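Local coordinates for protein halorhodopsin (Halobacterium salinarum, PDB 2JAF) that probably pumps chloride ions across the cell membrane, driven by light absorbed by a bound retinal, at residues A190-V203 against F245-T259. The protein carries 2 engineered substitutions. Residues are numbered along the deposited sequence; the frame is centred on the assembly and turned at random.
Engineered in segment 190-203: V203 (natural residue Thr).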
loop_
_atom_site.group_PDB
_atom_site.type_symbol
_atom_site.label_atom_id
_atom_site.label_comp_id
_atom_site.label_asym_id
_atom_site.label_seq_id
_atom_site.Cartn_x
_atom_site.Cartn_y
_atom_site.Cartn_z
ATOM N N ALA A 190 4.096 -18.336 -22.784
ATOM C CA ALA A 190 2.846 -18.732 -22.150
ATOM C C ALA A 190 1.754 -19.014 -23.179
ATOM O O ALA A 190 0.662 -19.455 -22.828
ATOM C CB ALA A 190 2.387 -17.643 -21.187
ATOM N N GLY A 191 2.057 -18.756 -24.446
ATOM C CA GLY A 191 1.094 -18.987 -25.506
ATOM C C GLY A 191 -0.023 -17.958 -25.543
ATOM O O GLY A 191 -1.086 -18.216 -26.102
ATOM N N THR A 192 0.215 -16.792 -24.946
ATOM C CA THR A 192 -0.790 -15.727 -24.913
ATOM C C THR A 192 -0.312 -14.448 -25.603
ATOM O O THR A 192 -0.826 -13.356 -25.332
ATOM C CB THR A 192 -1.174 -15.374 -23.462
ATOM O OG1 THR A 192 0.013 -15.091 -22.712
ATOM C CG2 THR A 192 -1.928 -16.520 -22.810
ATOM N N ALA A 193 0.662 -14.587 -26.497
ATOM C CA ALA A 193 1.232 -13.449 -27.220
ATOM C C ALA A 193 0.231 -12.642 -28.048
ATOM O O ALA A 193 0.319 -11.414 -28.107
ATOM C CB ALA A 193 2.366 -13.925 -28.112
ATOM N N GLU A 194 -0.708 -13.330 -28.690
ATOM C CA GLU A 194 -1.717 -12.678 -29.526
ATOM C C GLU A 194 -2.621 -11.723 -28.748
ATOM O O GLU A 194 -2.792 -10.566 -29.137
ATOM C CB GLU A 194 -2.579 -13.734 -30.228
ATOM C CG GLU A 194 -3.421 -14.587 -29.278
ATOM C CD GLU A 194 -2.594 -15.245 -28.179
ATOM O OE1 GLU A 194 -1.780 -16.145 -28.487
ATOM O OE2 GLU A 194 -2.754 -14.853 -27.003
ATOM N N ILE A 195 -3.208 -12.206 -27.657
ATOM C CA ILE A 195 -4.087 -11.368 -26.849
ATOM C C ILE A 195 -3.278 -10.310 -26.091
ATOM O O ILE A 195 -3.730 -9.178 -25.909
ATOM C CB ILE A 195 -4.912 -12.221 -25.853
ATOM C CG1 ILE A 195 -5.814 -11.316 -25.010
ATOM C CG2 ILE A 195 -3.986 -13.055 -24.985
ATOM C CD1 ILE A 195 -6.812 -10.505 -25.834
ATOM N N PHE A 196 -2.076 -10.677 -25.660
ATOM C CA PHE A 196 -1.222 -9.737 -24.944
ATOM C C PHE A 196 -0.892 -8.544 -25.840
ATOM O O PHE A 196 -0.967 -7.396 -25.407
ATOM C CB PHE A 196 0.087 -10.408 -24.515
ATOM C CG PHE A 196 1.053 -9.469 -23.847
ATOM C CD1 PHE A 196 0.851 -9.057 -22.534
ATOM C CD2 PHE A 196 2.148 -8.965 -24.542
ATOM C CE1 PHE A 196 1.728 -8.153 -21.921
ATOM C CE2 PHE A 196 3.029 -8.062 -23.938
ATOM C CZ PHE A 196 2.813 -7.659 -22.626
ATOM N N ASP A 197 -0.511 -8.823 -27.083
ATOM C CA ASP A 197 -0.161 -7.768 -28.032
ATOM C C ASP A 197 -1.333 -6.815 -28.275
ATOM O O ASP A 197 -1.141 -5.607 -28.429
ATOM C CB ASP A 197 0.315 -8.368 -29.361
ATOM C CG ASP A 197 1.691 -9.010 -29.255
ATOM O OD1 ASP A 197 2.450 -8.667 -28.325
ATOM O OD2 ASP A 197 2.028 -9.848 -30.117
ATOM N N THR A 198 -2.545 -7.361 -28.317
ATOM C CA THR A 198 -3.736 -6.542 -28.505
ATOM C C THR A 198 -3.940 -5.656 -27.278
ATOM O O THR A 198 -4.137 -4.442 -27.391
ATOM C CB THR A 198 -4.988 -7.424 -28.687
ATOM O OG1 THR A 198 -4.917 -8.092 -29.950
ATOM C CG2 THR A 198 -6.259 -6.584 -28.629
ATOM N N LEU A 199 -3.887 -6.272 -26.103
ATOM C CA LEU A 199 -4.095 -5.546 -24.853
ATOM C C LEU A 199 -2.993 -4.537 -24.574
ATOM O O LEU A 199 -3.237 -3.496 -23.959
ATOM C CB LEU A 199 -4.213 -6.536 -23.685
ATOM C CG LEU A 199 -5.419 -7.484 -23.759
ATOM C CD1 LEU A 199 -5.399 -8.437 -22.573
ATOM C CD2 LEU A 199 -6.716 -6.679 -23.771
ATOM N N ARG A 200 -1.780 -4.842 -25.025
ATOM C CA ARG A 200 -0.650 -3.947 -24.820
ATOM C C ARG A 200 -0.854 -2.628 -25.563
ATOM O O ARG A 200 -0.538 -1.563 -25.041
ATOM C CB ARG A 200 0.643 -4.619 -25.289
ATOM C CG ARG A 200 1.875 -3.749 -25.185
ATOM C CD ARG A 200 3.133 -4.555 -25.470
ATOM N NE ARG A 200 3.202 -5.039 -26.846
ATOM C CZ ARG A 200 4.261 -5.659 -27.354
ATOM N NH1 ARG A 200 5.328 -5.874 -26.595
ATOM N NH2 ARG A 200 4.275 -6.032 -28.624
ATOM N N VAL A 201 -1.384 -2.702 -26.778
ATOM C CA VAL A 201 -1.629 -1.496 -27.561
ATOM C C VAL A 201 -2.664 -0.641 -26.845
ATOM O O VAL A 201 -2.520 0.580 -26.756
ATOM C CB VAL A 201 -2.150 -1.834 -28.982
ATOM C CG1 VAL A 201 -2.489 -0.548 -29.733
ATOM C CG2 VAL A 201 -1.088 -2.644 -29.747
ATOM N N LEU A 202 -3.706 -1.284 -26.324
ATOM C CA LEU A 202 -4.753 -0.562 -25.617
ATOM C C LEU A 202 -4.215 0.157 -24.389
ATOM O O LEU A 202 -4.573 1.308 -24.134
ATOM C CB LEU A 202 -5.884 -1.510 -25.206
ATOM C CG LEU A 202 -6.749 -2.049 -26.347
ATOM C CD1 LEU A 202 -7.860 -2.927 -25.773
ATOM C CD2 LEU A 202 -7.335 -0.892 -27.137
ATOM N N VAL A 203 -3.352 -0.517 -23.630
ATOM C CA VAL A 203 -2.774 0.090 -22.438
ATOM C C VAL A 203 -1.883 1.277 -22.790
ATOM O O VAL A 203 -2.060 2.372 -22.255
ATOM C CB VAL A 203 -1.930 -0.921 -21.623
ATOM C CG1 VAL A 203 -1.199 -0.197 -20.488
ATOM C CG2 VAL A 203 -2.830 -2.008 -21.050
ATOM N N PHE A 245 -11.497 -2.652 -21.897
ATOM C CA PHE A 245 -10.267 -3.418 -21.751
ATOM C C PHE A 245 -10.543 -4.736 -21.033
ATOM O O PHE A 245 -10.110 -5.803 -21.483
ATOM C CB PHE A 245 -9.232 -2.602 -20.963
ATOM C CG PHE A 245 -8.009 -3.382 -20.571
ATOM C CD1 PHE A 245 -7.987 -4.130 -19.396
ATOM C CD2 PHE A 245 -6.877 -3.374 -21.377
ATOM C CE1 PHE A 245 -6.852 -4.858 -19.030
ATOM C CE2 PHE A 245 -5.740 -4.097 -21.019
ATOM C CZ PHE A 245 -5.729 -4.839 -19.845
ATOM N N ALA A 246 -11.262 -4.656 -19.915
ATOM C CA ALA A 246 -11.591 -5.845 -19.125
ATOM C C ALA A 246 -12.473 -6.805 -19.914
ATOM O O ALA A 246 -12.321 -8.023 -19.809
ATOM C CB ALA A 246 -12.290 -5.440 -17.828
ATOM N N PHE A 247 -13.391 -6.260 -20.704
ATOM C CA PHE A 247 -14.280 -7.095 -21.510
ATOM C C PHE A 247 -13.484 -7.922 -22.516
ATOM O O PHE A 247 -13.689 -9.128 -22.653
ATOM C CB PHE A 247 -15.291 -6.232 -22.270
ATOM C CG PHE A 247 -16.172 -7.025 -23.198
ATOM C CD1 PHE A 247 -17.168 -7.854 -22.690
ATOM C CD2 PHE A 247 -15.968 -6.986 -24.574
ATOM C CE1 PHE A 247 -17.953 -8.637 -23.540
ATOM C CE2 PHE A 247 -16.746 -7.764 -25.435
ATOM C CZ PHE A 247 -17.740 -8.592 -24.915
ATOM N N ILE A 248 -12.581 -7.259 -23.229
ATOM C CA ILE A 248 -11.754 -7.925 -24.232
ATOM C C ILE A 248 -10.887 -9.004 -23.602
ATOM O O ILE A 248 -10.773 -10.113 -24.138
ATOM C CB ILE A 248 -10.856 -6.902 -24.958
ATOM C CG1 ILE A 248 -11.732 -5.947 -25.776
ATOM C CG2 ILE A 248 -9.835 -7.627 -25.846
ATOM C CD1 ILE A 248 -10.978 -4.785 -26.394
ATOM N N LEU A 249 -10.273 -8.678 -22.465
ATOM C CA LEU A 249 -9.418 -9.630 -21.768
ATOM C C LEU A 249 -10.204 -10.847 -21.278
ATOM O O LEU A 249 -9.820 -11.991 -21.538
ATOM C CB LEU A 249 -8.717 -8.933 -20.596
ATOM C CG LEU A 249 -7.947 -9.727 -19.533
ATOM C CD1 LEU A 249 -7.213 -10.908 -20.139
ATOM C CD2 LEU A 249 -6.978 -8.774 -18.840
ATOM N N LEU A 250 -11.312 -10.597 -20.586
ATOM C CA LEU A 250 -12.135 -11.670 -20.044
ATOM C C LEU A 250 -12.736 -12.571 -21.125
ATOM O O LEU A 250 -12.740 -13.798 -20.990
ATOM C CB LEU A 250 -13.247 -11.074 -19.179
ATOM C CG LEU A 250 -14.101 -12.062 -18.380
ATOM C CD1 LEU A 250 -13.201 -12.999 -17.584
ATOM C CD2 LEU A 250 -15.018 -11.290 -17.447
ATOM N N ARG A 251 -13.233 -11.962 -22.197
ATOM C CA ARG A 251 -13.838 -12.718 -23.288
ATOM C C ARG A 251 -12.832 -13.684 -23.900
ATOM O O ARG A 251 -13.181 -14.814 -24.242
ATOM C CB ARG A 251 -14.370 -11.773 -24.373
ATOM C CG ARG A 251 -15.054 -12.491 -25.539
ATOM C CD ARG A 251 -15.576 -11.523 -26.599
ATOM N NE ARG A 251 -14.504 -10.734 -27.201
ATOM C CZ ARG A 251 -14.686 -9.798 -28.130
ATOM N NH1 ARG A 251 -15.906 -9.525 -28.578
ATOM N NH2 ARG A 251 -13.644 -9.123 -28.601
ATOM N N TRP A 252 -11.586 -13.239 -24.038
ATOM C CA TRP A 252 -10.550 -14.083 -24.618
ATOM C C TRP A 252 -10.264 -15.253 -23.684
ATOM O O TRP A 252 -10.167 -16.399 -24.122
ATOM C CB TRP A 252 -9.258 -13.292 -24.848
ATOM C CG TRP A 252 -8.240 -14.067 -25.646
ATOM C CD1 TRP A 252 -8.120 -14.106 -27.009
ATOM C CD2 TRP A 252 -7.258 -14.971 -25.131
ATOM N NE1 TRP A 252 -7.122 -14.984 -27.373
ATOM C CE2 TRP A 252 -6.578 -15.529 -26.241
ATOM C CE3 TRP A 252 -6.888 -15.371 -23.839
ATOM C CZ2 TRP A 252 -5.548 -16.466 -26.096
ATOM C CZ3 TRP A 252 -5.862 -16.306 -23.697
ATOM C CH2 TRP A 252 -5.206 -16.840 -24.821
ATOM N N VAL A 253 -10.123 -14.955 -22.396
ATOM C CA VAL A 253 -9.851 -15.988 -21.405
ATOM C C VAL A 253 -10.940 -17.063 -21.407
ATOM O O VAL A 253 -10.642 -18.253 -21.293
ATOM C CB VAL A 253 -9.730 -15.376 -19.986
ATOM C CG1 VAL A 253 -9.650 -16.477 -18.937
ATOM C CG2 VAL A 253 -8.484 -14.499 -19.910
ATOM N N ALA A 254 -12.195 -16.648 -21.548
ATOM C CA ALA A 254 -13.310 -17.595 -21.557
ATOM C C ALA A 254 -13.260 -18.524 -22.768
ATOM O O ALA A 254 -13.636 -19.697 -22.678
ATOM C CB ALA A 254 -14.638 -16.843 -21.531
ATOM N N ASN A 255 -12.788 -18.002 -23.898
ATOM C CA ASN A 255 -12.696 -18.783 -25.128
ATOM C C ASN A 255 -11.352 -19.486 -25.301
ATOM O O ASN A 255 -11.121 -20.154 -26.313
ATOM C CB ASN A 255 -12.942 -17.882 -26.340
ATOM C CG ASN A 255 -14.340 -17.304 -26.361
ATOM O OD1 ASN A 255 -15.327 -18.042 -26.352
ATOM N ND2 ASN A 255 -14.435 -15.980 -26.392
ATOM N N ASN A 256 -10.470 -19.344 -24.317
ATOM C CA ASN A 256 -9.147 -19.956 -24.393
ATOM C C ASN A 256 -8.681 -20.489 -23.041
ATOM O O ASN A 256 -7.502 -20.391 -22.691
ATOM C CB ASN A 256 -8.147 -18.929 -24.933
ATOM C CG ASN A 256 -8.494 -18.464 -26.338
ATOM O OD1 ASN A 256 -8.170 -19.129 -27.320
ATOM N ND2 ASN A 256 -9.174 -17.326 -26.438
ATOM N N GLU A 257 -9.615 -21.064 -22.289
ATOM C CA GLU A 257 -9.322 -21.618 -20.973
ATOM C C GLU A 257 -8.158 -22.608 -20.968
ATOM O O GLU A 257 -7.333 -22.588 -20.054
ATOM C CB GLU A 257 -10.575 -22.285 -20.404
ATOM C CG GLU A 257 -11.599 -21.305 -19.847
ATOM C CD GLU A 257 -12.956 -21.943 -19.627
ATOM O OE1 GLU A 257 -13.820 -21.306 -18.988
ATOM O OE2 GLU A 257 -13.161 -23.081 -20.101
ATOM N N ARG A 258 -8.091 -23.469 -21.980
ATOM C CA ARG A 258 -7.013 -24.454 -22.066
ATOM C C ARG A 258 -5.640 -23.793 -22.044
ATOM O O ARG A 258 -4.777 -24.153 -21.247
ATOM C CB ARG A 258 -7.123 -25.280 -23.351
ATOM C CG ARG A 258 -8.246 -26.297 -23.387
ATOM C CD ARG A 258 -8.087 -27.193 -24.612
ATOM N NE ARG A 258 -9.137 -28.201 -24.717
ATOM C CZ ARG A 258 -10.417 -27.928 -24.952
ATOM N NH1 ARG A 258 -10.813 -26.671 -25.107
ATOM N NH2 ARG A 258 -11.301 -28.916 -25.036
ATOM N N THR A 259 -5.447 -22.824 -22.934
ATOM C CA THR A 259 -4.175 -22.121 -23.043
ATOM C C THR A 259 -3.741 -21.436 -21.747
ATOM O O THR A 259 -2.572 -21.504 -21.367
ATOM C CB THR A 259 -4.225 -21.072 -24.174
ATOM O OG1 THR A 259 -4.590 -21.715 -25.404
ATOM C CG2 THR A 259 -2.868 -20.407 -24.345
#
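I195 covers one face of the W252 indole, crossing it at a slant. Its CB sits 3.6 Å from the centroid of the five-membered ring and 6° off the normal, a CH-pi contact, while CG2 covers the centre of the whole ring system. The anti chi1 of I195 (179°) lays CG1 over W252 CG and leaves CD1 against W252 CB. Over the rim of the opposite face stands N256 ND2, which donates a hydrogen bond to W252 O (2.7 Å). At the six-membered end, the T192 side chain crosses that of W252 at about a right angle, its CG2 3.9 Å from W252 CH2, while T192 OG1 turns elsewhere, to the carbonyl of L126. Beyond this ring, T259 CG2 approaches G191 O, in the Schellman motif that closes helix 182-190, just ahead of helix 193-203.

One turn after I195, L199 divides its methyls: CD1 packs on the CB of L249, whereas CD2 lies 3.9 Å from both I248 CG2 and F245 CE2. The F245 ring meets L202 CB at its edge; the engineered V203 brings CG2 to 3.6 Å from F245 CE2. L202 and I248 reach toward each other tip to tip through their CD1 methyls. No hydrogen bond joins the two segments, so the interface is held by apolar packing, and L126 of helix 106-127 closes over L199 and L249. The axes of 193-203 and 245-255 run antiparallel (176°) and come within 10.7 Å, which places the pair as adjacent transmembrane helices in the seven-helix bundle of the bacteriorhodopsin-like family, with V203 at the end nearer the retinal.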